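Local coordinates for protein putative O-GlcNAcase nagJ (Clostridium perfringens, PDB 6PV5) that probably acts as a hexosaminidase of glycoside hydrolase family 84, this chain holding the catalytic barrel with the domains on either side of it, at residues Trp200-Arg205 against Met246-Lys251; Asp227-Glu232 against Pro237-Glu242; Gly568-Glu573 against Trp587-Glu592; Leu575-Ile578 against Ser584-Trp587. All coordinates share one frame; numbering follows the deposited sequence.

Contact 1: Trp200-Arg205 against Met246-Lys251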
loop_
_atom_site.group_PDB
_atom_site.type_symbol
_atom_site.label_atom_id
_atom_site.label_comp_id
_atom_site.label_asym_id
_atom_site.label_seq_id
_atom_site.Cartn_x
_atom_site.Cartn_y
_atom_site.Cartn_z
ATOM N N TRP A 200 13.849 -7.182 -0.487
ATOM C CA TRP A 200 13.654 -6.905 -1.891
ATOM C C TRP A 200 15.019 -6.691 -2.533
ATOM O O TRP A 200 15.939 -6.177 -1.891
ATOM C CB TRP A 200 12.762 -5.679 -2.080
ATOM C CG TRP A 200 11.328 -5.900 -1.709
ATOM C CD1 TRP A 200 10.694 -7.087 -1.468
ATOM C CD2 TRP A 200 10.332 -4.876 -1.568
ATOM N NE1 TRP A 200 9.368 -6.875 -1.193
ATOM C CE2 TRP A 200 9.114 -5.526 -1.257
ATOM C CE3 TRP A 200 10.353 -3.480 -1.663
ATOM C CZ2 TRP A 200 7.937 -4.811 -1.038
ATOM C CZ3 TRP A 200 9.183 -2.780 -1.455
ATOM C CH2 TRP A 200 7.989 -3.441 -1.150
ATOM N N SER A 201 15.126 -7.152 -3.778
ATOM C CA SER A 201 16.285 -6.932 -4.612
ATOM C C SER A 201 16.204 -5.513 -5.156
ATOM O O SER A 201 15.156 -4.862 -5.061
ATOM C CB SER A 201 16.308 -7.930 -5.749
ATOM O OG SER A 201 15.193 -7.698 -6.597
ATOM N N GLN A 202 17.308 -5.090 -5.787
ATOM C CA GLN A 202 17.437 -3.787 -6.411
ATOM C C GLN A 202 16.349 -3.611 -7.463
ATOM O O GLN A 202 15.716 -2.558 -7.519
ATOM C CB GLN A 202 18.845 -3.638 -7.007
ATOM C CG GLN A 202 19.137 -2.246 -7.558
ATOM C CD GLN A 202 19.305 -1.162 -6.511
ATOM O OE1 GLN A 202 19.299 -1.413 -5.298
ATOM N NE2 GLN A 202 19.439 0.073 -6.980
ATOM N N GLU A 203 16.150 -4.630 -8.319
ATOM C CA GLU A 203 15.130 -4.538 -9.357
ATOM C C GLU A 203 13.743 -4.371 -8.723
ATOM O O GLU A 203 12.940 -3.575 -9.200
ATOM C CB GLU A 203 15.176 -5.743 -10.309
ATOM N N GLU A 204 13.461 -5.113 -7.647
ATOM C CA GLU A 204 12.147 -5.015 -7.002
ATOM C C GLU A 204 11.946 -3.612 -6.417
ATOM O O GLU A 204 10.937 -2.955 -6.664
ATOM C CB GLU A 204 11.987 -6.134 -5.970
ATOM C CG GLU A 204 11.880 -7.507 -6.614
ATOM C CD GLU A 204 11.877 -8.700 -5.677
ATOM O OE1 GLU A 204 12.610 -8.689 -4.653
ATOM O OE2 GLU A 204 11.119 -9.651 -5.968
ATOM N N ARG A 205 12.950 -3.128 -5.688
ATOM C CA ARG A 205 12.902 -1.801 -5.086
ATOM C C ARG A 205 12.620 -0.718 -6.114
ATOM O O ARG A 205 11.696 0.081 -5.923
ATOM C CB ARG A 205 14.181 -1.558 -4.304
ATOM C CG ARG A 205 14.186 -2.340 -3.007
ATOM C CD ARG A 205 15.531 -2.165 -2.369
ATOM N NE ARG A 205 15.487 -2.871 -1.115
ATOM C CZ ARG A 205 16.563 -3.338 -0.507
ATOM N NH1 ARG A 205 16.422 -3.975 0.641
ATOM N NH2 ARG A 205 17.771 -3.156 -1.041
ATOM N N MET A 246 22.741 2.680 -3.977
ATOM C CA MET A 246 21.910 3.580 -3.193
ATOM C C MET A 246 21.485 4.798 -4.016
ATOM O O MET A 246 20.319 5.200 -3.955
ATOM C CB MET A 246 22.646 3.986 -1.912
ATOM C CG MET A 246 22.810 2.839 -0.906
ATOM S SD MET A 246 21.228 2.215 -0.179
ATOM C CE MET A 246 20.411 3.783 0.119
ATOM N N LYS A 247 22.395 5.328 -4.855
ATOM C CA LYS A 247 22.136 6.535 -5.633
ATOM C C LYS A 247 21.026 6.281 -6.644
ATOM O O LYS A 247 20.174 7.139 -6.906
ATOM C CB LYS A 247 23.396 6.999 -6.382
ATOM N N GLU A 248 21.067 5.086 -7.233
ATOM C CA GLU A 248 20.056 4.694 -8.196
ATOM C C GLU A 248 18.681 4.689 -7.511
ATOM O O GLU A 248 17.721 5.257 -8.034
ATOM C CB GLU A 248 20.479 3.379 -8.849
ATOM C CG GLU A 248 19.569 2.963 -9.986
ATOM C CD GLU A 248 19.961 1.683 -10.702
ATOM O OE1 GLU A 248 20.513 0.764 -10.038
ATOM O OE2 GLU A 248 19.705 1.605 -11.930
ATOM N N LEU A 249 18.605 4.111 -6.308
ATOM C CA LEU A 249 17.377 4.162 -5.517
ATOM C C LEU A 249 16.944 5.616 -5.318
ATOM O O LEU A 249 15.825 5.985 -5.698
ATOM C CB LEU A 249 17.587 3.456 -4.172
ATOM C CG LEU A 249 17.609 1.927 -4.211
ATOM C CD1 LEU A 249 17.873 1.339 -2.833
ATOM C CD2 LEU A 249 16.316 1.369 -4.778
ATOM N N ILE A 250 17.865 6.444 -4.790
ATOM C CA ILE A 250 17.543 7.826 -4.445
ATOM C C ILE A 250 17.139 8.592 -5.701
ATOM O O ILE A 250 16.086 9.240 -5.729
ATOM C CB ILE A 250 18.694 8.480 -3.655
ATOM C CG1 ILE A 250 19.006 7.669 -2.396
ATOM C CG2 ILE A 250 18.380 9.929 -3.318
ATOM C CD1 ILE A 250 20.408 7.879 -1.843
ATOM N N LYS A 251 17.921 8.430 -6.777
ATOM C CA LYS A 251 17.619 9.121 -8.023
ATOM C C LYS A 251 16.263 8.670 -8.566
ATOM O O LYS A 251 15.441 9.497 -8.978
ATOM C CB LYS A 251 18.754 9.000 -9.052
#
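Arg205 and Leu249 mark the nearest approach of the two backbones, their CA atoms 7.5 Å apart, where the first turn of helix 202-214 faces the middle of helix 243-255. Gln202 has CG anti to its backbone N (chi1 -174°) and then bends at chi2, which carries the amide across to the second helix. There NE2 makes a weak bond of 3.3 Å to Glu248 OE1, with the amide and carboxylate planes turned 32° apart; NE2 also donates to Arg245 O. Leu249 lies beyond the end of this amide, to one side of its plane, its CG 3.8 Å from Gln202 NE2, and its CD2 touches Arg205 CB at 3.7 Å. The two helices are the first and second on the outside of the (beta/alpha)8 barrel, and Tyr222 of strand 219-222 meets both Arg205 and Leu249 beneath them. From CG to NE the arginine chain is extended and directed to Glu193, with which NE forms a salt bridge. Ser201 and Glu204 make a capping box at the start of the first helix: Ser201 OG accepts from Glu204 N at 3.3 Å, and Glu204 OE1 takes the N-H of Ser201 through its anti lone pair at 3.1 Å.

Contact 2: Asp227-Glu232 against Pro237-Glu242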
loop_
_atom_site.group_PDB
_atom_site.type_symbol
_atom_site.label_atom_id
_atom_site.label_comp_id
_atom_site.label_asym_id
_atom_site.label_seq_id
_atom_site.Cartn_x
_atom_site.Cartn_y
_atom_site.Cartn_z
ATOM N N ASP A 227 19.970 -5.209 6.267
ATOM C CA ASP A 227 21.042 -4.299 5.880
ATOM C C ASP A 227 21.743 -3.743 7.126
ATOM O O ASP A 227 21.235 -2.838 7.788
ATOM C CB ASP A 227 20.585 -3.193 4.919
ATOM C CG ASP A 227 21.719 -2.238 4.553
ATOM O OD1 ASP A 227 22.807 -2.365 5.172
ATOM O OD2 ASP A 227 21.526 -1.397 3.639
ATOM N N PRO A 228 22.975 -4.201 7.444
ATOM C CA PRO A 228 23.612 -3.858 8.716
ATOM C C PRO A 228 23.933 -2.378 8.937
ATOM O O PRO A 228 24.076 -1.966 10.081
ATOM C CB PRO A 228 24.874 -4.743 8.732
ATOM C CG PRO A 228 25.195 -4.942 7.264
ATOM C CD PRO A 228 23.843 -5.027 6.581
ATOM N N TYR A 229 24.011 -1.592 7.854
ATOM C CA TYR A 229 24.377 -0.185 7.903
ATOM C C TYR A 229 23.182 0.670 8.316
ATOM O O TYR A 229 23.289 1.887 8.487
ATOM C CB TYR A 229 24.962 0.268 6.560
ATOM C CG TYR A 229 26.274 -0.412 6.273
ATOM C CD1 TYR A 229 26.324 -1.578 5.520
ATOM C CD2 TYR A 229 27.455 0.052 6.836
ATOM C CE1 TYR A 229 27.521 -2.241 5.297
ATOM C CE2 TYR A 229 28.658 -0.600 6.623
ATOM C CZ TYR A 229 28.691 -1.750 5.852
ATOM O OH TYR A 229 29.873 -2.392 5.626
ATOM N N HIS A 230 22.021 0.030 8.455
ATOM C CA HIS A 230 20.895 0.760 8.993
ATOM C C HIS A 230 20.832 0.505 10.499
ATOM O O HIS A 230 20.158 1.249 11.198
ATOM C CB HIS A 230 19.614 0.467 8.187
ATOM C CG HIS A 230 18.635 -0.333 8.975
ATOM N ND1 HIS A 230 18.907 -1.626 9.393
ATOM C CD2 HIS A 230 17.438 -0.001 9.503
ATOM C CE1 HIS A 230 17.902 -2.067 10.122
ATOM N NE2 HIS A 230 16.991 -1.088 10.201
ATOM N N ARG A 231 21.558 -0.518 10.993
ATOM C CA ARG A 231 21.350 -1.034 12.342
ATOM C C ARG A 231 22.643 -1.466 13.043
ATOM O O ARG A 231 23.124 -0.765 13.929
ATOM C CB ARG A 231 20.349 -2.196 12.356
ATOM C CG ARG A 231 19.895 -2.604 13.752
ATOM C CD ARG A 231 18.999 -3.831 13.794
ATOM N NE ARG A 231 18.792 -4.197 15.190
ATOM C CZ ARG A 231 19.447 -5.160 15.841
ATOM N NH1 ARG A 231 19.189 -5.395 17.119
ATOM N NH2 ARG A 231 20.355 -5.886 15.217
ATOM N N GLU A 232 23.134 -2.683 12.755
ATOM C CA GLU A 232 24.286 -3.210 13.477
ATOM C C GLU A 232 25.478 -2.273 13.284
ATOM O O GLU A 232 26.204 -1.978 14.231
ATOM C CB GLU A 232 24.693 -4.602 12.991
ATOM C CG GLU A 232 24.019 -5.741 13.736
ATOM C CD GLU A 232 22.786 -6.315 13.051
ATOM O OE1 GLU A 232 22.211 -5.629 12.167
ATOM O OE2 GLU A 232 22.404 -7.452 13.402
ATOM N N PRO A 237 29.609 4.533 7.509
ATOM C CA PRO A 237 29.078 4.989 6.222
ATOM C C PRO A 237 28.950 3.822 5.244
ATOM O O PRO A 237 29.514 2.754 5.485
ATOM C CB PRO A 237 30.140 5.998 5.751
ATOM C CG PRO A 237 31.408 5.575 6.460
ATOM C CD PRO A 237 30.937 5.088 7.813
ATOM N N TYR A 238 28.200 4.022 4.150
ATOM C CA TYR A 238 28.091 2.968 3.151
ATOM C C TYR A 238 29.420 2.784 2.422
ATOM O O TYR A 238 29.971 3.747 1.884
ATOM C CB TYR A 238 26.935 3.198 2.172
ATOM C CG TYR A 238 25.618 2.640 2.652
ATOM C CD1 TYR A 238 25.373 1.270 2.685
ATOM C CD2 TYR A 238 24.621 3.488 3.111
ATOM C CE1 TYR A 238 24.165 0.765 3.144
ATOM C CE2 TYR A 238 23.408 2.999 3.565
ATOM C CZ TYR A 238 23.181 1.634 3.587
ATOM O OH TYR A 238 21.983 1.187 4.054
ATOM N N PRO A 239 29.958 1.540 2.387
ATOM C CA PRO A 239 31.163 1.217 1.615
ATOM C C PRO A 239 31.104 1.717 0.173
ATOM O O PRO A 239 30.055 2.147 -0.302
ATOM C CB PRO A 239 31.165 -0.319 1.604
ATOM C CG PRO A 239 30.468 -0.706 2.892
ATOM C CD PRO A 239 29.432 0.375 3.119
ATOM N N ALA A 240 32.247 1.645 -0.515
ATOM C CA ALA A 240 32.364 2.138 -1.877
ATOM C C ALA A 240 31.470 1.322 -2.808
ATOM O O ALA A 240 30.848 1.879 -3.713
ATOM C CB ALA A 240 33.807 2.084 -2.316
ATOM N N SER A 241 31.417 0.007 -2.564
ATOM C CA SER A 241 30.694 -0.936 -3.405
ATOM C C SER A 241 29.194 -0.634 -3.453
ATOM O O SER A 241 28.519 -0.979 -4.422
ATOM C CB SER A 241 30.959 -2.353 -2.963
ATOM O OG SER A 241 31.192 -2.415 -1.562
ATOM N N GLU A 242 28.681 0.040 -2.414
ATOM C CA GLU A 242 27.246 0.137 -2.192
ATOM C C GLU A 242 26.668 1.422 -2.785
ATOM O O GLU A 242 25.455 1.516 -2.955
ATOM C CB GLU A 242 26.932 0.037 -0.698
ATOM C CG GLU A 242 27.648 -1.105 0.010
ATOM C CD GLU A 242 27.018 -2.482 -0.136
ATOM O OE1 GLU A 242 26.289 -2.709 -1.125
ATOM O OE2 GLU A 242 27.257 -3.328 0.747
#
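Tyr229 and Tyr238 meet obliquely, their ring centroids 5.3 Å apart and planes inclined at 43°, and each aromatic ring is covered on a face by an aliphatic group from across the contact. Tyr229 CB sits over the Tyr238 ring in a CH-pi contact, 4.0 Å from the centroid. In return Pro239 CD lies over a face of the Tyr229 ring, 3.8 Å from its centroid, and Pro239 CG continues to the phenol oxygen. The Tyr229 side chain stands with CG anti to the carbonyl carbon (chi1 -66°), which aims the ring at the proline. At the far end of Tyr238, OH donates to Asp227 OD2 over 2.7 Å; the oxygen lies in the plane of the ring at its edge, yet the bond arrives from above the carboxylate plane. Asp227 OD1 meanwhile accepts from Tyr229 N at 3.0 Å, closing an Asx turn, so one carboxylate holds both the local turn and the distant phenol. Its OD2 also accepts from Tyr222 OH. The contact folds the loop between barrel strand 219-222 and helix 243-255 back on itself, with Tyr238 packed on Leu291 and Met294 of helix 274-294 and the backbone of His230 bonded to Ser265, beyond strand 259-264.

Contact 3: Gly568-Glu573 against Trp587-Glu592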
loop_
_atom_site.group_PDB
_atom_site.type_symbol
_atom_site.label_atom_id
_atom_site.label_comp_id
_atom_site.label_asym_id
_atom_site.label_seq_id
_atom_site.Cartn_x
_atom_site.Cartn_y
_atom_site.Cartn_z
ATOM N N GLY A 568 -13.716 -29.881 -2.468
ATOM C CA GLY A 568 -15.027 -29.309 -2.199
ATOM C C GLY A 568 -16.112 -30.013 -3.022
ATOM O O GLY A 568 -17.166 -30.345 -2.498
ATOM N N LEU A 569 -15.838 -30.244 -4.309
ATOM C CA LEU A 569 -16.744 -31.001 -5.173
ATOM C C LEU A 569 -17.018 -32.394 -4.595
ATOM O O LEU A 569 -18.168 -32.835 -4.602
ATOM C CB LEU A 569 -16.179 -31.083 -6.593
ATOM C CG LEU A 569 -16.163 -29.753 -7.342
ATOM C CD1 LEU A 569 -15.460 -29.876 -8.697
ATOM C CD2 LEU A 569 -17.586 -29.192 -7.472
ATOM N N LYS A 570 -15.975 -33.058 -4.063
ATOM C CA LYS A 570 -16.128 -34.382 -3.472
ATOM C C LYS A 570 -16.958 -34.317 -2.189
ATOM O O LYS A 570 -17.782 -35.197 -1.947
ATOM C CB LYS A 570 -14.776 -35.053 -3.199
ATOM C CG LYS A 570 -14.842 -36.495 -2.704
ATOM C CD LYS A 570 -15.523 -37.454 -3.668
ATOM C CE LYS A 570 -14.910 -37.437 -5.052
ATOM N NZ LYS A 570 -15.710 -38.265 -5.984
ATOM N N SER A 571 -16.755 -33.266 -1.379
ATOM C CA SER A 571 -17.506 -33.116 -0.143
ATOM C C SER A 571 -19.003 -32.985 -0.433
ATOM O O SER A 571 -19.819 -33.524 0.319
ATOM C CB SER A 571 -17.000 -31.967 0.697
ATOM O OG SER A 571 -15.634 -32.172 1.021
ATOM N N ILE A 572 -19.360 -32.265 -1.502
ATOM C CA ILE A 572 -20.762 -32.137 -1.869
ATOM C C ILE A 572 -21.298 -33.529 -2.201
ATOM O O ILE A 572 -22.363 -33.919 -1.718
ATOM C CB ILE A 572 -20.966 -31.126 -3.019
ATOM C CG1 ILE A 572 -20.822 -29.684 -2.532
ATOM C CG2 ILE A 572 -22.308 -31.342 -3.710
ATOM C CD1 ILE A 572 -20.740 -28.684 -3.656
ATOM N N GLU A 573 -20.530 -34.289 -2.990
ATOM C CA GLU A 573 -20.964 -35.622 -3.386
ATOM C C GLU A 573 -21.234 -36.479 -2.153
ATOM O O GLU A 573 -22.244 -37.176 -2.121
ATOM C CB GLU A 573 -19.927 -36.307 -4.269
ATOM C CG GLU A 573 -19.945 -35.810 -5.698
ATOM C CD GLU A 573 -18.837 -36.446 -6.526
ATOM O OE1 GLU A 573 -18.059 -37.269 -5.975
ATOM O OE2 GLU A 573 -18.749 -36.122 -7.720
ATOM N N TRP A 587 -19.264 -44.683 0.527
ATOM C CA TRP A 587 -18.016 -45.289 0.967
ATOM C C TRP A 587 -16.901 -44.867 0.022
ATOM O O TRP A 587 -15.811 -44.498 0.450
ATOM C CB TRP A 587 -18.120 -46.824 1.043
ATOM N N SER A 588 -17.207 -44.945 -1.270
ATOM C CA SER A 588 -16.283 -44.641 -2.349
ATOM C C SER A 588 -15.867 -43.163 -2.318
ATOM O O SER A 588 -14.681 -42.845 -2.379
ATOM C CB SER A 588 -16.930 -45.018 -3.648
ATOM O OG SER A 588 -16.201 -44.484 -4.741
ATOM N N ASP A 589 -16.855 -42.265 -2.213
ATOM C CA ASP A 589 -16.622 -40.828 -2.246
ATOM C C ASP A 589 -15.857 -40.395 -1.000
ATOM O O ASP A 589 -14.908 -39.624 -1.074
ATOM C CB ASP A 589 -17.944 -40.080 -2.366
ATOM C CG ASP A 589 -18.569 -40.198 -3.741
ATOM O OD1 ASP A 589 -17.810 -40.213 -4.740
ATOM O OD2 ASP A 589 -19.814 -40.236 -3.801
ATOM N N ASN A 590 -16.280 -40.917 0.144
ATOM C CA ASN A 590 -15.592 -40.701 1.398
ATOM C C ASN A 590 -14.111 -41.053 1.267
ATOM O O ASN A 590 -13.253 -40.302 1.721
ATOM C CB ASN A 590 -16.276 -41.455 2.531
ATOM C CG ASN A 590 -15.846 -40.915 3.874
ATOM O OD1 ASN A 590 -16.081 -39.748 4.183
ATOM N ND2 ASN A 590 -15.177 -41.746 4.655
ATOM N N PHE A 591 -13.819 -42.191 0.626
ATOM C CA PHE A 591 -12.457 -42.654 0.416
ATOM C C PHE A 591 -11.698 -41.695 -0.503
ATOM O O PHE A 591 -10.545 -41.360 -0.247
ATOM C CB PHE A 591 -12.453 -44.087 -0.137
ATOM C CG PHE A 591 -11.080 -44.697 -0.275
ATOM C CD1 PHE A 591 -10.461 -45.309 0.810
ATOM C CD2 PHE A 591 -10.390 -44.635 -1.482
ATOM C CE1 PHE A 591 -9.191 -45.856 0.690
ATOM C CE2 PHE A 591 -9.121 -45.184 -1.598
ATOM C CZ PHE A 591 -8.523 -45.790 -0.513
ATOM N N GLU A 592 -12.323 -41.282 -1.604
ATOM C CA GLU A 592 -11.675 -40.327 -2.484
ATOM C C GLU A 592 -11.434 -38.998 -1.757
ATOM O O GLU A 592 -10.435 -38.337 -2.008
ATOM C CB GLU A 592 -12.490 -40.139 -3.765
ATOM C CG GLU A 592 -12.537 -41.387 -4.633
ATOM C CD GLU A 592 -13.628 -41.457 -5.694
ATOM O OE1 GLU A 592 -14.698 -40.834 -5.514
ATOM O OE2 GLU A 592 -13.411 -42.147 -6.709
#
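Helices 568-573 and 587-592 run nearly antiparallel, their axes approaching to 9.1 Å at an angle of 156° between N-to-C directions, with Lys570 and Asp589 nearest through their CA atoms. The lysine occupies the interface. Its CG is anti to the backbone N (chi1 -174°), and bends at chi2 and chi3 curl the chain back so that CG and CD pass the backbone oxygen of Asp589 before NZ arrives among three carboxylates. Lys570 NZ bonds Glu592 OE1 at 2.8 Å and Asp589 OD1 at 3.1 Å across the contact, both from above the respective carboxylate planes. The third bond, to Glu573 OE1 at 2.6 Å, stays within the lysine's own helix, one turn on, and comes on the syn side close to the plane. Such a salt-bridge network between successive antiparallel helices belongs here to the helical region that follows the catalytic barrel, which resembles the post-catalytic domain of hyaluronidases. The two helices, 548-579 and 583-601, form a hairpin, and the network lies on one flank of it. Asp589 crosses both Lys570 and Glu573 at about a right angle. Its OD1 comes within 3.2 Å of Glu573 OE1, two acceptors that share the ammonium group and whose mutual repulsion that positive charge would be expected to offset. Glu573 and Glu592 are both extended beyond CG and reach the ammonium group from the two helices. Leu569 and Ile572 face helix 521-544, whereas Ser571 packs against helix 612-619.

Contact 4: Leu575-Ile578 against Ser584-Trp587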
loop_
_atom_site.group_PDB
_atom_site.type_symbol
_atom_site.label_atom_id
_atom_site.label_comp_id
_atom_site.label_asym_id
_atom_site.label_seq_id
_atom_site.Cartn_x
_atom_site.Cartn_y
_atom_site.Cartn_z
ATOM N N LEU A 575 -22.043 -35.483 0.884
ATOM C CA LEU A 575 -23.298 -35.007 1.457
ATOM C C LEU A 575 -24.497 -35.563 0.672
ATOM O O LEU A 575 -25.501 -35.965 1.260
ATOM C CB LEU A 575 -23.319 -33.473 1.508
ATOM C CG LEU A 575 -22.409 -32.826 2.565
ATOM C CD1 LEU A 575 -22.429 -31.301 2.501
ATOM C CD2 LEU A 575 -22.765 -33.289 3.976
ATOM N N GLN A 576 -24.411 -35.540 -0.659
ATOM C CA GLN A 576 -25.512 -35.982 -1.500
ATOM C C GLN A 576 -25.770 -37.476 -1.311
ATOM O O GLN A 576 -26.921 -37.883 -1.305
ATOM C CB GLN A 576 -25.218 -35.711 -2.976
ATOM C CG GLN A 576 -25.573 -34.298 -3.410
ATOM C CD GLN A 576 -24.977 -33.968 -4.758
ATOM O OE1 GLN A 576 -24.044 -34.625 -5.223
ATOM N NE2 GLN A 576 -25.504 -32.928 -5.387
ATOM N N ASP A 577 -24.694 -38.274 -1.197
ATOM C CA ASP A 577 -24.762 -39.703 -0.939
ATOM C C ASP A 577 -25.562 -39.989 0.328
ATOM O O ASP A 577 -26.312 -40.964 0.366
ATOM C CB ASP A 577 -23.378 -40.350 -0.822
ATOM C CG ASP A 577 -22.544 -40.214 -2.083
ATOM O OD1 ASP A 577 -21.296 -40.306 -1.987
ATOM O OD2 ASP A 577 -23.147 -40.001 -3.151
ATOM N N ILE A 578 -25.376 -39.156 1.362
ATOM C CA ILE A 578 -26.041 -39.346 2.641
ATOM C C ILE A 578 -27.535 -39.064 2.483
ATOM O O ILE A 578 -28.357 -39.815 3.002
ATOM C CB ILE A 578 -25.364 -38.502 3.737
ATOM C CG1 ILE A 578 -23.927 -38.980 3.967
ATOM C CG2 ILE A 578 -26.181 -38.492 5.026
ATOM C CD1 ILE A 578 -23.068 -38.046 4.792
ATOM N N SER A 584 -23.188 -47.435 -0.615
ATOM C CA SER A 584 -22.087 -47.860 -1.464
ATOM C C SER A 584 -21.346 -46.655 -2.049
ATOM O O SER A 584 -20.115 -46.616 -2.032
ATOM C CB SER A 584 -22.572 -48.795 -2.545
ATOM O OG SER A 584 -21.709 -48.746 -3.673
ATOM N N GLU A 585 -22.106 -45.684 -2.576
ATOM C CA GLU A 585 -21.537 -44.500 -3.206
ATOM C C GLU A 585 -20.809 -43.659 -2.162
ATOM O O GLU A 585 -19.750 -43.109 -2.444
ATOM C CB GLU A 585 -22.627 -43.669 -3.888
ATOM C CG GLU A 585 -22.088 -42.658 -4.882
ATOM C CD GLU A 585 -21.354 -43.240 -6.079
ATOM O OE1 GLU A 585 -20.425 -42.574 -6.582
ATOM O OE2 GLU A 585 -21.713 -44.359 -6.506
ATOM N N PHE A 586 -21.386 -43.599 -0.958
ATOM C CA PHE A 586 -20.851 -42.860 0.173
ATOM C C PHE A 586 -19.462 -43.359 0.548
ATOM O O PHE A 586 -18.596 -42.548 0.871
ATOM C CB PHE A 586 -21.815 -42.893 1.365
ATOM C CG PHE A 586 -21.201 -42.456 2.673
ATOM C CD1 PHE A 586 -21.209 -41.123 3.054
ATOM C CD2 PHE A 586 -20.575 -43.377 3.506
ATOM C CE1 PHE A 586 -20.634 -40.725 4.253
ATOM C CE2 PHE A 586 -19.980 -42.978 4.692
ATOM C CZ PHE A 586 -20.016 -41.653 5.067
ATOM N N TRP A 587 -19.264 -44.683 0.527
ATOM C CA TRP A 587 -18.016 -45.289 0.967
ATOM C C TRP A 587 -16.901 -44.867 0.022
ATOM O O TRP A 587 -15.811 -44.498 0.450
ATOM C CB TRP A 587 -18.120 -46.824 1.043
#
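Asp577 and Phe586, the residues most covered here, bring the two helices close, with CA atoms 5.1 Å apart and CB atoms at 3.7 Å. The packing between them is carbon against carbon. Beyond it the carboxylate of Asp577 turns along the second helix with CG anti to the carbonyl carbon (chi1 -61°): OD2 comes to 3.3 Å from Glu585 CG, and OD1 lies beside the CA of Phe586. No hydrogen bond joins the segments: Asp577 OD1 also comes to 3.2 Å from the backbone O of Glu585, an approach of two acceptors. Phe586 directs its ring to the other flank, where it crosses Ile578 obliquely. Ile578 CG1 reaches the ring at CD1, 3.6 Å away, and the isoleucine CD1 continues to Phe586 CE1. The first torsion of Glu585 (chi1 -164°) lays CG against Asp577 OD2, and the bend at chi2 then leads its carboxylate away, which would be expected to limit repulsion. The contact stands beside the turn of the helical hairpin, joining the end of helix 548-579 to the start of helix 583-601; Leu575 and Ile578 also pack on Trp514 of helix 501-515, and Leu575 with Gln576 meets Leu524 of helix 521-544.

Followed from the N terminus, the chain passes through the mixed sheet domain and enters the catalytic barrel, where contact 1 closes a long loop between the first two barrel helices. Contact 2 is nested inside that loop, folding the segment that leads into helix 243-255; the two contacts touch through Met246 and Tyr238, with centres about 14 Å apart. Contacts 3 and 4 follow in series in the helical region beyond the barrel, their centres more than 50 Å from that of contact 1. There contact 4 closes the five-residue turn between its segments and contact 3 the wider loop around it; they meet at Trp587, which both include, and fasten helices 548-579 and 583-601 into one hairpin.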